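Local atomic coordinates of ATP phosphoribosyltransferase regulatory subunit (Bacillus halodurans, PDB entry 3OD1), a protein that is probably required for the first step of histidine biosynthesis, working with HisG, and may allow feedback regulation of ATP phosphoribosyltransferase by histidine. Residues E337-L342 with Y383-Y388; V168-A173 with R234-T239; P49-Y54 with N77-R82; N39-D44 with V145-I150. All blocks are in the same frame, centred on the assembly; numbering follows the deposited sequence.

Followed from the N terminus, the chain first enters interaction 4, where the end of helix 21-40 and the turn after it meet helix 139-155, closing a loop of 100 residues. Interaction 3 is nested inside that loop and pairs strands 51-53 and 78-81 of a small antiparallel sheet; both contacts also touch the second subunit. Interaction 2 comes next in series, fixing the start of helix 168-179 to the loop before helix 240-258, with its nearest atoms about 12 Å from those of interaction 4. Interaction 1 closes last, joining two parallel strands of the C-terminal domain; its centre is about 65 Å from that of interaction 2. None of the four crosses another.

Interaction 1: E337-L342 with Y383-Y388; sequences EQTCIL and YQDVIY
Tyr383 reaches back from the approach to strand 385-388 and lays its ring against Gln338 and Cys340. Its CB lies 4.0 Å from Cys340 CB, and the same Cys340 carbon sits over one face of the ring, 3.8 Å from Tyr383 CG. From farther above that face Cys340 SG makes a sulfur-aromatic contact, 4.8 Å from the Tyr383 ring centroid, its thiol being turned anti to the backbone N (chi1 178°). Along the ring edge Tyr383 CD1 comes to 3.6 Å from Gln338 O, in the ring plane, and CE1 rests 3.9 Å from Gln338 CB. With alanine in place of Tyr383, the aromatic face over Cys340 would be lost and a gap would probably open beside Gln338 CB. Beyond the ring the strands pair in parallel: Cys340 N donates to Asp385 O, Ile387 N to Cys340 O (2.9 Å, N-H...O 166°) and Leu342 N to Ile387 O. Ile387 CD1 presses tightly on Thr339 CG2, 3.4 Å away. Strand 339-343 is the middle one of the parallel sheet in the HisZ C-terminal domain, flanked by 365-369; helix 376-381 covers the side bearing Cys340 and Leu342, helix 348-359 that of Ile341 and Ile387.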
loop_
_atom_site.group_PDB
_atom_site.type_symbol
_atom_site.label_atom_id
_atom_site.label_comp_id
_atom_site.label_asym_id
_atom_site.label_seq_id
_atom_site.Cartn_x
_atom_site.Cartn_y
_atom_site.Cartn_z
ATOM N N GLU B 337 19.253 -7.012 12.165
ATOM C CA GLU B 337 19.066 -6.820 13.601
ATOM C C GLU B 337 18.699 -8.129 14.274
ATOM O O GLU B 337 19.040 -8.367 15.433
ATOM C CB GLU B 337 17.958 -5.792 13.862
ATOM C CG GLU B 337 17.460 -5.739 15.317
ATOM C CD GLU B 337 16.366 -6.766 15.637
ATOM O OE1 GLU B 337 15.168 -6.425 15.514
ATOM O OE2 GLU B 337 16.696 -7.907 16.033
ATOM N N GLN B 338 17.999 -8.972 13.529
ATOM C CA GLN B 338 17.435 -10.211 14.048
ATOM C C GLN B 338 18.443 -11.122 14.757
ATOM O O GLN B 338 19.643 -11.100 14.465
ATOM C CB GLN B 338 16.730 -10.961 12.914
ATOM C CG GLN B 338 15.509 -10.222 12.359
ATOM C CD GLN B 338 15.707 -9.719 10.937
ATOM O OE1 GLN B 338 16.830 -9.624 10.445
ATOM N NE2 GLN B 338 14.607 -9.394 10.270
ATOM N N THR B 339 17.939 -11.901 15.711
ATOM C CA THR B 339 18.687 -12.998 16.314
ATOM C C THR B 339 18.344 -14.298 15.574
ATOM O O THR B 339 17.224 -14.456 15.073
ATOM C CB THR B 339 18.327 -13.165 17.790
ATOM O OG1 THR B 339 18.731 -12.001 18.517
ATOM C CG2 THR B 339 19.021 -14.357 18.367
ATOM N N CYS B 340 19.303 -15.219 15.497
ATOM C CA CYS B 340 19.094 -16.483 14.799
ATOM C C CYS B 340 19.416 -17.673 15.705
ATOM O O CYS B 340 20.520 -17.788 16.219
ATOM C CB CYS B 340 19.954 -16.548 13.534
ATOM S SG CYS B 340 19.823 -18.108 12.626
ATOM N N ILE B 341 18.432 -18.541 15.915
ATOM C CA ILE B 341 18.639 -19.771 16.666
ATOM C C ILE B 341 18.724 -20.914 15.665
ATOM O O ILE B 341 17.777 -21.165 14.925
ATOM C CB ILE B 341 17.482 -20.039 17.659
ATOM C CG1 ILE B 341 17.415 -18.932 18.718
ATOM C CG2 ILE B 341 17.642 -21.409 18.318
ATOM C CD1 ILE B 341 16.111 -18.909 19.506
ATOM N N LEU B 342 19.877 -21.563 15.610
ATOM C CA LEU B 342 20.072 -22.714 14.730
ATOM C C LEU B 342 19.837 -23.976 15.540
ATOM O O LEU B 342 20.439 -24.160 16.597
ATOM C CB LEU B 342 21.497 -22.728 14.168
ATOM C CG LEU B 342 21.869 -21.547 13.270
ATOM C CD1 LEU B 342 23.381 -21.428 13.135
ATOM C CD2 LEU B 342 21.196 -21.677 11.898
ATOM N N TYR B 383 23.812 -12.480 10.978
ATOM C CA TYR B 383 22.848 -12.119 12.006
ATOM C C TYR B 383 23.582 -11.572 13.218
ATOM O O TYR B 383 24.642 -12.070 13.580
ATOM C CB TYR B 383 21.946 -13.305 12.376
ATOM C CG TYR B 383 20.907 -13.597 11.316
ATOM C CD1 TYR B 383 19.682 -12.945 11.324
ATOM C CD2 TYR B 383 21.156 -14.509 10.294
ATOM C CE1 TYR B 383 18.727 -13.192 10.344
ATOM C CE2 TYR B 383 20.202 -14.763 9.313
ATOM C CZ TYR B 383 18.997 -14.107 9.346
ATOM O OH TYR B 383 18.052 -14.354 8.371
ATOM N N GLN B 384 23.015 -10.531 13.821
ATOM C CA GLN B 384 23.626 -9.853 14.962
ATOM C C GLN B 384 24.072 -10.836 16.034
ATOM O O GLN B 384 25.177 -10.740 16.562
ATOM C CB GLN B 384 22.649 -8.846 15.570
ATOM C CG GLN B 384 22.611 -7.514 14.851
ATOM C CD GLN B 384 23.910 -6.742 14.988
ATOM O OE1 GLN B 384 24.707 -6.993 15.897
ATOM N NE2 GLN B 384 24.130 -5.792 14.085
ATOM N N ASP B 385 23.195 -11.776 16.358
ATOM C CA ASP B 385 23.486 -12.764 17.384
ATOM C C ASP B 385 23.042 -14.140 16.901
ATOM O O ASP B 385 22.074 -14.252 16.147
ATOM C CB ASP B 385 22.773 -12.402 18.682
ATOM C CG ASP B 385 23.254 -13.223 19.851
ATOM O OD1 ASP B 385 24.419 -13.676 19.813
ATOM O OD2 ASP B 385 22.472 -13.409 20.807
ATOM N N VAL B 386 23.754 -15.177 17.331
ATOM C CA VAL B 386 23.483 -16.542 16.893
ATOM C C VAL B 386 23.535 -17.486 18.092
ATOM O O VAL B 386 24.514 -17.506 18.836
ATOM C CB VAL B 386 24.513 -17.010 15.838
ATOM C CG1 VAL B 386 24.199 -18.435 15.350
ATOM C CG2 VAL B 386 24.559 -16.037 14.677
ATOM N N ILE B 387 22.470 -18.257 18.278
ATOM C CA ILE B 387 22.402 -19.252 19.342
ATOM C C ILE B 387 22.350 -20.644 18.711
ATOM O O ILE B 387 21.596 -20.870 17.768
ATOM C CB ILE B 387 21.149 -19.028 20.233
ATOM C CG1 ILE B 387 21.249 -17.698 20.982
ATOM C CG2 ILE B 387 20.955 -20.165 21.211
ATOM C CD1 ILE B 387 20.321 -16.647 20.470
ATOM N N TYR B 388 23.162 -21.565 19.213
ATOM C CA TYR B 388 23.155 -22.946 18.723
ATOM C C TYR B 388 22.436 -23.885 19.692
ATOM O O TYR B 388 22.842 -24.028 20.836
ATOM C CB TYR B 388 24.585 -23.445 18.502
ATOM C CG TYR B 388 25.331 -22.746 17.387
ATOM C CD1 TYR B 388 25.372 -23.290 16.111
ATOM C CD2 TYR B 388 26.000 -21.550 17.613
ATOM C CE1 TYR B 388 26.057 -22.658 15.086
ATOM C CE2 TYR B 388 26.689 -20.912 16.594
ATOM C CZ TYR B 388 26.711 -21.469 15.332
ATOM O OH TYR B 388 27.392 -20.845 14.306
#

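Interaction 2: V168-A173 with R234-T239; sequences VGYVNA and RGLIQT
Mainly apolar packing, centred on Tyr170 and Ile237, joins the first turns of helix 168-179 to the loop between helices 228-234 and 240-258, with Leu236 and Thr239 at its margins; no hydrogen bond links the two segments. Tyr170 leaves its helix with CG anti to the backbone N (chi1 -178°), which carries the ring out to the loop. There Tyr170 and Ile237 pass alongside, heading opposite ways, CE1 closing to 3.3 Å from Ile237 CG2, while CZ lies 3.7 Å from the same methyl. The phenol oxygen ends beside Leu236, 3.4 Å from its CB, where the two side chains cross at about a right angle. This OH is hydrogen-bonded to Ala233 O, so the tyrosine also ties itself to the end of helix 228-234. These helices, set between strands 162-167 and 265-268 of the large mixed sheet, are consistent with the helical insertion domain of the histidyl-tRNA synthetase fold, and Leu220, Leu223, Leu246 and Leu269 gather round Tyr170. Ala173, about one turn after Tyr170, brings its carbonyl O to 3.8 Å from Ile237 CD1. Thr239 is the N-cap of helix 240-258, its OG1 bonded to Gly242 N and 4.0 Å from Ala173 CB.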
loop_
_atom_site.group_PDB
_atom_site.type_symbol
_atom_site.label_atom_id
_atom_site.label_comp_id
_atom_site.label_asym_id
_atom_site.label_seq_id
_atom_site.Cartn_x
_atom_site.Cartn_y
_atom_site.Cartn_z
ATOM N N VAL B 168 -2.161 32.169 -6.282
ATOM C CA VAL B 168 -2.727 32.231 -7.624
ATOM C C VAL B 168 -3.480 33.541 -7.861
ATOM O O VAL B 168 -3.452 34.087 -8.965
ATOM C CB VAL B 168 -3.686 31.050 -7.886
ATOM C CG1 VAL B 168 -4.534 31.300 -9.136
ATOM C CG2 VAL B 168 -2.905 29.769 -8.021
ATOM N N GLY B 169 -4.154 34.034 -6.824
ATOM C CA GLY B 169 -4.960 35.233 -6.948
ATOM C C GLY B 169 -4.084 36.452 -7.178
ATOM O O GLY B 169 -4.398 37.318 -8.005
ATOM N N TYR B 170 -2.976 36.531 -6.447
ATOM C CA TYR B 170 -2.071 37.651 -6.639
ATOM C C TYR B 170 -1.530 37.686 -8.074
ATOM O O TYR B 170 -1.626 38.708 -8.761
ATOM C CB TYR B 170 -0.930 37.643 -5.623
ATOM C CG TYR B 170 -0.030 38.843 -5.795
ATOM C CD1 TYR B 170 -0.338 40.053 -5.186
ATOM C CD2 TYR B 170 1.103 38.780 -6.599
ATOM C CE1 TYR B 170 0.468 41.170 -5.350
ATOM C CE2 TYR B 170 1.924 39.902 -6.775
ATOM C CZ TYR B 170 1.592 41.091 -6.143
ATOM O OH TYR B 170 2.385 42.203 -6.299
ATOM N N VAL B 171 -0.964 36.566 -8.518
ATOM C CA VAL B 171 -0.429 36.449 -9.872
ATOM C C VAL B 171 -1.476 36.833 -10.918
ATOM O O VAL B 171 -1.233 37.692 -11.765
ATOM C CB VAL B 171 0.080 35.013 -10.162
ATOM C CG1 VAL B 171 0.515 34.878 -11.616
ATOM C CG2 VAL B 171 1.226 34.659 -9.234
ATOM N N ASN B 172 -2.644 36.201 -10.860
ATOM C CA ASN B 172 -3.683 36.480 -11.853
ATOM C C ASN B 172 -4.131 37.945 -11.859
ATOM O O ASN B 172 -4.281 38.544 -12.928
ATOM C CB ASN B 172 -4.877 35.533 -11.695
ATOM C CG ASN B 172 -4.524 34.085 -12.030
ATOM O OD1 ASN B 172 -3.393 33.781 -12.414
ATOM N ND2 ASN B 172 -5.496 33.189 -11.888
ATOM N N ALA B 173 -4.332 38.529 -10.679
ATOM C CA ALA B 173 -4.763 39.932 -10.606
ATOM C C ALA B 173 -3.748 40.866 -11.255
ATOM O O ALA B 173 -4.117 41.767 -12.016
ATOM C CB ALA B 173 -5.025 40.356 -9.162
ATOM N N ARG B 234 2.553 44.787 -2.379
ATOM C CA ARG B 234 1.431 45.728 -2.336
ATOM C C ARG B 234 1.543 46.853 -3.374
ATOM O O ARG B 234 0.536 47.340 -3.882
ATOM C CB ARG B 234 1.259 46.313 -0.929
ATOM C CG ARG B 234 0.779 45.304 0.102
ATOM C CD ARG B 234 0.440 45.966 1.423
ATOM N NE ARG B 234 0.939 45.189 2.553
ATOM C CZ ARG B 234 0.294 44.170 3.114
ATOM N NH1 ARG B 234 0.837 43.529 4.139
ATOM N NH2 ARG B 234 -0.890 43.789 2.653
ATOM N N GLY B 235 2.772 47.241 -3.702
ATOM C CA GLY B 235 3.007 48.345 -4.618
ATOM C C GLY B 235 2.756 48.036 -6.084
ATOM O O GLY B 235 2.633 48.955 -6.907
ATOM N N LEU B 236 2.660 46.750 -6.415
ATOM C CA LEU B 236 2.552 46.330 -7.813
ATOM C C LEU B 236 1.126 46.230 -8.327
ATOM O O LEU B 236 0.907 46.171 -9.535
ATOM C CB LEU B 236 3.251 44.986 -8.029
ATOM C CG LEU B 236 4.763 45.017 -7.842
ATOM C CD1 LEU B 236 5.347 43.676 -8.221
ATOM C CD2 LEU B 236 5.357 46.138 -8.692
ATOM N N ILE B 237 0.162 46.202 -7.414
ATOM C CA ILE B 237 -1.233 45.982 -7.780
ATOM C C ILE B 237 -2.133 46.443 -6.641
ATOM O O ILE B 237 -1.891 46.119 -5.476
ATOM C CB ILE B 237 -1.497 44.484 -8.093
ATOM C CG1 ILE B 237 -2.974 44.221 -8.422
ATOM C CG2 ILE B 237 -1.043 43.610 -6.935
ATOM C CD1 ILE B 237 -3.416 44.760 -9.758
ATOM N N GLN B 238 -3.166 47.208 -6.979
ATOM C CA GLN B 238 -4.065 47.756 -5.970
ATOM C C GLN B 238 -5.534 47.469 -6.265
ATOM O O GLN B 238 -6.422 48.065 -5.658
ATOM C CB GLN B 238 -3.841 49.262 -5.809
ATOM C CG GLN B 238 -2.775 49.626 -4.786
ATOM C CD GLN B 238 -3.197 49.288 -3.369
ATOM O OE1 GLN B 238 -3.201 48.122 -2.969
ATOM N NE2 GLN B 238 -3.557 50.311 -2.600
ATOM N N THR B 239 -5.790 46.558 -7.197
ATOM C CA THR B 239 -7.158 46.140 -7.471
ATOM C C THR B 239 -7.720 45.427 -6.249
ATOM O O THR B 239 -6.970 45.019 -5.367
ATOM C CB THR B 239 -7.242 45.216 -8.704
ATOM O OG1 THR B 239 -6.436 44.047 -8.497
ATOM C CG2 THR B 239 -6.766 45.952 -9.956
#

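Interaction 3: P49-Y54 with N77-R82; sequences PTLEYY and NTLVLR
Leu51, Leu79 and Leu81 form the apolar centre where the edge strand 51-53 pairs with the middle strand, 78-81, of a three-stranded antiparallel sheet in the class II synthetase-like domain. Leu51 and Leu81, a non-hydrogen-bonded pair, lie side by side and point the same way, with Leu51 CD2 3.6 Å from Leu81 CD2. The same Leu81 methyl also takes Thr50 CG2, at 3.7 Å. Leu51 stands nearly perpendicular to Leu79, and the other branch of Leu79 continues the cluster alongside the Tyr53 ring, CD2 to Tyr53 CD1 at 3.5 Å. Phe69 of the second subunit packs on Leu51, which places this side of the sheet at the dimer interface.

On the other face of the sheet, which carries Glu52 and Val80, Val80 CG1 approaches the edge of the Tyr54 ring, 3.8 Å from Tyr54 CD1, and Thr78 flanks the same tyrosine. The backbones are joined by a hydrogen-bonded pair, Glu52 N to Val80 O and Val80 N to Glu52 O, the latter 2.9 Å long and nearly straight at 169°; Tyr54 N donates to Thr78 O. Glu52 sends its carboxylate to a salt bridge with Arg91, and Thr50 OG1 is hydrogen-bonded to Glu125 and Tyr113 of the second subunit. At the polar end, Arg82 N donates to Thr50 O. Arg82 CG sits between the backbone N and the carbonyl carbon (chi1 58°), which turns the extended chain toward Pro49; NE bonds Asn111 O, while NH1 makes a weak, bent bond to Pro49 O, 2.9 Å long with an N-H...O angle of 123°.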
loop_
_atom_site.group_PDB
_atom_site.type_symbol
_atom_site.label_atom_id
_atom_site.label_comp_id
_atom_site.label_asym_id
_atom_site.label_seq_id
_atom_site.Cartn_x
_atom_site.Cartn_y
_atom_site.Cartn_z
ATOM N N PRO B 49 -9.601 3.038 -5.116
ATOM C CA PRO B 49 -9.124 1.944 -5.976
ATOM C C PRO B 49 -7.910 2.328 -6.797
ATOM O O PRO B 49 -7.621 3.510 -7.005
ATOM C CB PRO B 49 -10.301 1.698 -6.935
ATOM C CG PRO B 49 -11.493 2.336 -6.251
ATOM C CD PRO B 49 -10.923 3.532 -5.545
ATOM N N THR B 50 -7.234 1.309 -7.303
ATOM C CA THR B 50 -6.096 1.516 -8.166
ATOM C C THR B 50 -6.543 2.078 -9.521
ATOM O O THR B 50 -5.817 2.826 -10.159
ATOM C CB THR B 50 -5.336 0.198 -8.353
ATOM O OG1 THR B 50 -4.831 -0.226 -7.081
ATOM C CG2 THR B 50 -4.178 0.378 -9.328
ATOM N N LEU B 51 -7.752 1.722 -9.943
ATOM C CA LEU B 51 -8.261 2.139 -11.247
ATOM C C LEU B 51 -9.436 3.099 -11.111
ATOM O O LEU B 51 -10.373 2.837 -10.353
ATOM C CB LEU B 51 -8.727 0.913 -12.037
ATOM C CG LEU B 51 -7.616 -0.039 -12.493
ATOM C CD1 LEU B 51 -8.189 -1.405 -12.852
ATOM C CD2 LEU B 51 -6.877 0.556 -13.672
ATOM N N GLU B 52 -9.377 4.203 -11.845
ATOM C CA GLU B 52 -10.513 5.118 -11.959
ATOM C C GLU B 52 -10.835 5.268 -13.444
ATOM O O GLU B 52 -10.001 4.953 -14.303
ATOM C CB GLU B 52 -10.191 6.490 -11.338
ATOM C CG GLU B 52 -9.780 6.462 -9.861
ATOM C CD GLU B 52 -10.956 6.579 -8.901
ATOM O OE1 GLU B 52 -12.113 6.619 -9.362
ATOM O OE2 GLU B 52 -10.724 6.629 -7.680
ATOM N N TYR B 53 -12.050 5.715 -13.761
ATOM C CA TYR B 53 -12.387 6.046 -15.144
ATOM C C TYR B 53 -11.605 7.254 -15.617
ATOM O O TYR B 53 -11.447 8.230 -14.886
ATOM C CB TYR B 53 -13.877 6.354 -15.293
ATOM C CG TYR B 53 -14.750 5.135 -15.317
ATOM C CD1 TYR B 53 -14.678 4.220 -16.358
ATOM C CD2 TYR B 53 -15.662 4.896 -14.289
ATOM C CE1 TYR B 53 -15.498 3.088 -16.367
ATOM C CE2 TYR B 53 -16.476 3.789 -14.293
ATOM C CZ TYR B 53 -16.392 2.888 -15.329
ATOM O OH TYR B 53 -17.218 1.790 -15.310
ATOM N N TYR B 54 -11.122 7.196 -16.849
ATOM C CA TYR B 54 -10.434 8.335 -17.439
ATOM C C TYR B 54 -11.359 9.542 -17.621
ATOM O O TYR B 54 -11.001 10.675 -17.278
ATOM C CB TYR B 54 -9.841 7.938 -18.787
ATOM C CG TYR B 54 -9.402 9.105 -19.628
ATOM C CD1 TYR B 54 -8.348 9.917 -19.233
ATOM C CD2 TYR B 54 -10.032 9.390 -20.830
ATOM C CE1 TYR B 54 -7.938 10.982 -20.013
ATOM C CE2 TYR B 54 -9.630 10.451 -21.614
ATOM C CZ TYR B 54 -8.590 11.245 -21.202
ATOM O OH TYR B 54 -8.192 12.301 -21.985
ATOM N N ASN B 77 -13.545 0.547 -22.578
ATOM C CA ASN B 77 -13.460 1.824 -21.848
ATOM C C ASN B 77 -12.020 2.193 -21.494
ATOM O O ASN B 77 -11.180 1.315 -21.279
ATOM C CB ASN B 77 -14.274 1.776 -20.550
ATOM C CG ASN B 77 -15.685 1.250 -20.758
ATOM O OD1 ASN B 77 -16.423 1.740 -21.616
ATOM N ND2 ASN B 77 -16.070 0.252 -19.961
ATOM N N THR B 78 -11.734 3.488 -21.407
ATOM C CA THR B 78 -10.412 3.923 -20.980
ATOM C C THR B 78 -10.400 4.156 -19.481
ATOM O O THR B 78 -11.202 4.936 -18.955
ATOM C CB THR B 78 -9.976 5.218 -21.675
ATOM O OG1 THR B 78 -10.097 5.065 -23.097
ATOM C CG2 THR B 78 -8.529 5.547 -21.309
ATOM N N LEU B 79 -9.496 3.464 -18.798
ATOM C CA LEU B 79 -9.279 3.683 -17.381
ATOM C C LEU B 79 -7.917 4.345 -17.201
ATOM O O LEU B 79 -7.096 4.355 -18.122
ATOM C CB LEU B 79 -9.328 2.352 -16.612
ATOM C CG LEU B 79 -10.554 1.448 -16.851
ATOM C CD1 LEU B 79 -10.500 0.203 -15.965
ATOM C CD2 LEU B 79 -11.876 2.196 -16.644
ATOM N N VAL B 80 -7.687 4.902 -16.018
ATOM C CA VAL B 80 -6.362 5.337 -15.624
ATOM C C VAL B 80 -5.965 4.617 -14.344
ATOM O O VAL B 80 -6.820 4.280 -13.522
ATOM C CB VAL B 80 -6.291 6.866 -15.388
ATOM C CG1 VAL B 80 -6.674 7.617 -16.644
ATOM C CG2 VAL B 80 -7.181 7.277 -14.228
ATOM N N LEU B 81 -4.673 4.338 -14.207
ATOM C CA LEU B 81 -4.100 4.036 -12.909
ATOM C C LEU B 81 -4.088 5.374 -12.191
ATOM O O LEU B 81 -3.624 6.366 -12.746
ATOM C CB LEU B 81 -2.686 3.467 -13.071
ATOM C CG LEU B 81 -2.625 2.071 -13.712
ATOM C CD1 LEU B 81 -1.181 1.558 -13.911
ATOM C CD2 LEU B 81 -3.432 1.064 -12.885
ATOM N N ARG B 82 -4.625 5.427 -10.977
ATOM C CA ARG B 82 -4.839 6.719 -10.334
ATOM C C ARG B 82 -3.611 7.632 -10.362
ATOM O O ARG B 82 -2.513 7.274 -9.889
ATOM C CB ARG B 82 -5.347 6.560 -8.915
ATOM C CG ARG B 82 -4.428 5.759 -8.076
ATOM C CD ARG B 82 -4.630 6.061 -6.624
ATOM N NE ARG B 82 -3.763 5.216 -5.820
ATOM C CZ ARG B 82 -4.180 4.155 -5.149
ATOM N NH1 ARG B 82 -5.459 3.827 -5.163
ATOM N NH2 ARG B 82 -3.320 3.452 -4.435
#

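Interaction 4: N39-D44 with V145-I150; sequences NLWGYD and VIALMI
Leu148 pushes its forked end between two aromatic rings, those of Trp41 and Tyr43, which stand either side of Gly42 in the turn after helix 21-40. This long helix, the turn and strand 44-45 are consistent with motif 1 of class II aminoacyl-tRNA synthetases, which builds the dimer interface; here the turn packs on helix 139-155. Trp41 and Leu148 run antiparallel and alongside, which brings one indole face over the leucine. Leu148 CD1 sits almost squarely on the five-membered ring of Trp41, 3.5 Å from its centroid and only 5° off the normal, a CH-pi contact. The six-membered ring carries on toward the helix backbone, where Trp41 CE3 is 3.8 Å from Leu148 CB and CH2 reaches the backbone between Ala147 and Leu148 as well as the Ala147 methyl. With CG anti to the backbone N (chi1 172°) and chi2 at 52°, Leu148 points CD1 at the indole and CD2 at Tyr43, which faces it from across the contact; CD2 lies 3.5 Å from Tyr43 CE2.

Trp41 NE1 is hydrogen-bonded to Glu37 one turn back, and Arg359 of the second subunit makes a cation-pi contact with the indole. Replacing Trp41 by alanine would probably uncover Leu148 CD1, open a gap beside Ala147 and deprive that arginine of its aromatic partner. Tyr43 meanwhile packs on Val131 and Leu133 of the central sheet. Its OH is hydrogen-bonded to Glu144 OE2 and, with the tyrosine set crosswise to the valine, lies 3.9 Å from Val145 CG1.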
loop_
_atom_site.group_PDB
_atom_site.type_symbol
_atom_site.label_atom_id
_atom_site.label_comp_id
_atom_site.label_asym_id
_atom_site.label_seq_id
_atom_site.Cartn_x
_atom_site.Cartn_y
_atom_site.Cartn_z
ATOM N N ASN B 39 -2.654 11.817 12.241
ATOM C CA ASN B 39 -3.777 11.289 13.012
ATOM C C ASN B 39 -4.070 12.107 14.261
ATOM O O ASN B 39 -5.231 12.244 14.680
ATOM C CB ASN B 39 -3.533 9.833 13.392
ATOM C CG ASN B 39 -4.684 8.944 12.995
ATOM O OD1 ASN B 39 -5.306 8.310 13.846
ATOM N ND2 ASN B 39 -4.998 8.913 11.694
ATOM N N LEU B 40 -3.009 12.634 14.854
ATOM C CA LEU B 40 -3.123 13.543 15.994
ATOM C C LEU B 40 -3.848 14.858 15.669
ATOM O O LEU B 40 -4.283 15.565 16.575
ATOM C CB LEU B 40 -1.741 13.839 16.567
ATOM C CG LEU B 40 -1.085 12.631 17.261
ATOM C CD1 LEU B 40 0.330 12.981 17.722
ATOM C CD2 LEU B 40 -1.922 12.182 18.443
ATOM N N TRP B 41 -3.960 15.194 14.387
ATOM C CA TRP B 41 -4.651 16.430 13.983
ATOM C C TRP B 41 -6.073 16.171 13.494
ATOM O O TRP B 41 -6.711 17.055 12.918
ATOM C CB TRP B 41 -3.865 17.160 12.889
ATOM C CG TRP B 41 -2.568 17.724 13.342
ATOM C CD1 TRP B 41 -1.561 17.055 13.980
ATOM C CD2 TRP B 41 -2.112 19.076 13.175
ATOM N NE1 TRP B 41 -0.512 17.910 14.228
ATOM C CE2 TRP B 41 -0.820 19.151 13.735
ATOM C CE3 TRP B 41 -2.671 20.230 12.605
ATOM C CZ2 TRP B 41 -0.074 20.335 13.743
ATOM C CZ3 TRP B 41 -1.936 21.402 12.623
ATOM C CH2 TRP B 41 -0.652 21.448 13.191
ATOM N N GLY B 42 -6.552 14.948 13.682
ATOM C CA GLY B 42 -7.934 14.617 13.399
ATOM C C GLY B 42 -8.257 14.147 11.996
ATOM O O GLY B 42 -9.428 14.067 11.625
ATOM N N TYR B 43 -7.236 13.832 11.203
ATOM C CA TYR B 43 -7.471 13.363 9.833
ATOM C C TYR B 43 -7.715 11.859 9.846
ATOM O O TYR B 43 -7.134 11.138 10.665
ATOM C CB TYR B 43 -6.302 13.748 8.907
ATOM C CG TYR B 43 -6.257 15.234 8.619
ATOM C CD1 TYR B 43 -6.651 15.734 7.381
ATOM C CD2 TYR B 43 -5.850 16.139 9.595
ATOM C CE1 TYR B 43 -6.636 17.092 7.115
ATOM C CE2 TYR B 43 -5.845 17.514 9.345
ATOM C CZ TYR B 43 -6.240 17.978 8.103
ATOM O OH TYR B 43 -6.217 19.321 7.839
ATOM N N ASP B 44 -8.608 11.388 8.982
ATOM C CA ASP B 44 -8.889 9.947 8.886
ATOM C C ASP B 44 -8.328 9.409 7.580
ATOM O O ASP B 44 -8.664 9.906 6.498
ATOM C CB ASP B 44 -10.390 9.659 8.882
ATOM C CG ASP B 44 -11.071 9.972 10.205
ATOM O OD1 ASP B 44 -10.513 9.691 11.281
ATOM O OD2 ASP B 44 -12.199 10.470 10.154
ATOM N N VAL B 145 -3.182 23.235 7.228
ATOM C CA VAL B 145 -2.545 22.225 6.378
ATOM C C VAL B 145 -1.042 22.469 6.220
ATOM O O VAL B 145 -0.276 21.524 6.098
ATOM C CB VAL B 145 -3.225 22.072 4.991
ATOM C CG1 VAL B 145 -4.685 21.652 5.157
ATOM C CG2 VAL B 145 -3.113 23.356 4.191
ATOM N N ILE B 146 -0.616 23.729 6.223
ATOM C CA ILE B 146 0.810 24.019 6.098
ATOM C C ILE B 146 1.531 23.672 7.398
ATOM O O ILE B 146 2.590 23.048 7.373
ATOM C CB ILE B 146 1.071 25.495 5.711
ATOM C CG1 ILE B 146 0.587 25.767 4.272
ATOM C CG2 ILE B 146 2.542 25.821 5.862
ATOM C CD1 ILE B 146 0.651 27.251 3.857
ATOM N N ALA B 147 0.933 24.062 8.525
ATOM C CA ALA B 147 1.475 23.767 9.846
ATOM C C ALA B 147 1.546 22.267 10.123
ATOM O O ALA B 147 2.488 21.796 10.751
ATOM C CB ALA B 147 0.665 24.483 10.932
ATOM N N LEU B 148 0.542 21.524 9.673
ATOM C CA LEU B 148 0.564 20.073 9.792
ATOM C C LEU B 148 1.696 19.489 8.947
ATOM O O LEU B 148 2.467 18.663 9.424
ATOM C CB LEU B 148 -0.783 19.479 9.384
ATOM C CG LEU B 148 -0.889 17.952 9.263
ATOM C CD1 LEU B 148 -0.384 17.257 10.531
ATOM C CD2 LEU B 148 -2.332 17.563 8.960
HETATM N N MSE B 149 1.818 19.939 7.702
HETATM C CA MSE B 149 2.893 19.450 6.846
HETATM C C MSE B 149 4.256 19.649 7.505
HETATM O O MSE B 149 5.118 18.753 7.476
HETATM C CB MSE B 149 2.879 20.159 5.493
HETATM C CG MSE B 149 3.683 19.397 4.427
HETATM SE SE MSE B 149 3.631 20.230 2.659
HETATM C CE MSE B 149 4.589 21.872 3.037
ATOM N N ILE B 150 4.454 20.838 8.071
ATOM C CA ILE B 150 5.706 21.171 8.725
ATOM C C ILE B 150 5.927 20.281 9.942
ATOM O O ILE B 150 7.042 19.811 10.186
ATOM C CB ILE B 150 5.752 22.672 9.117
ATOM C CG1 ILE B 150 5.808 23.532 7.844
ATOM C CG2 ILE B 150 6.925 22.950 10.080
ATOM C CD1 ILE B 150 5.733 25.023 8.071
#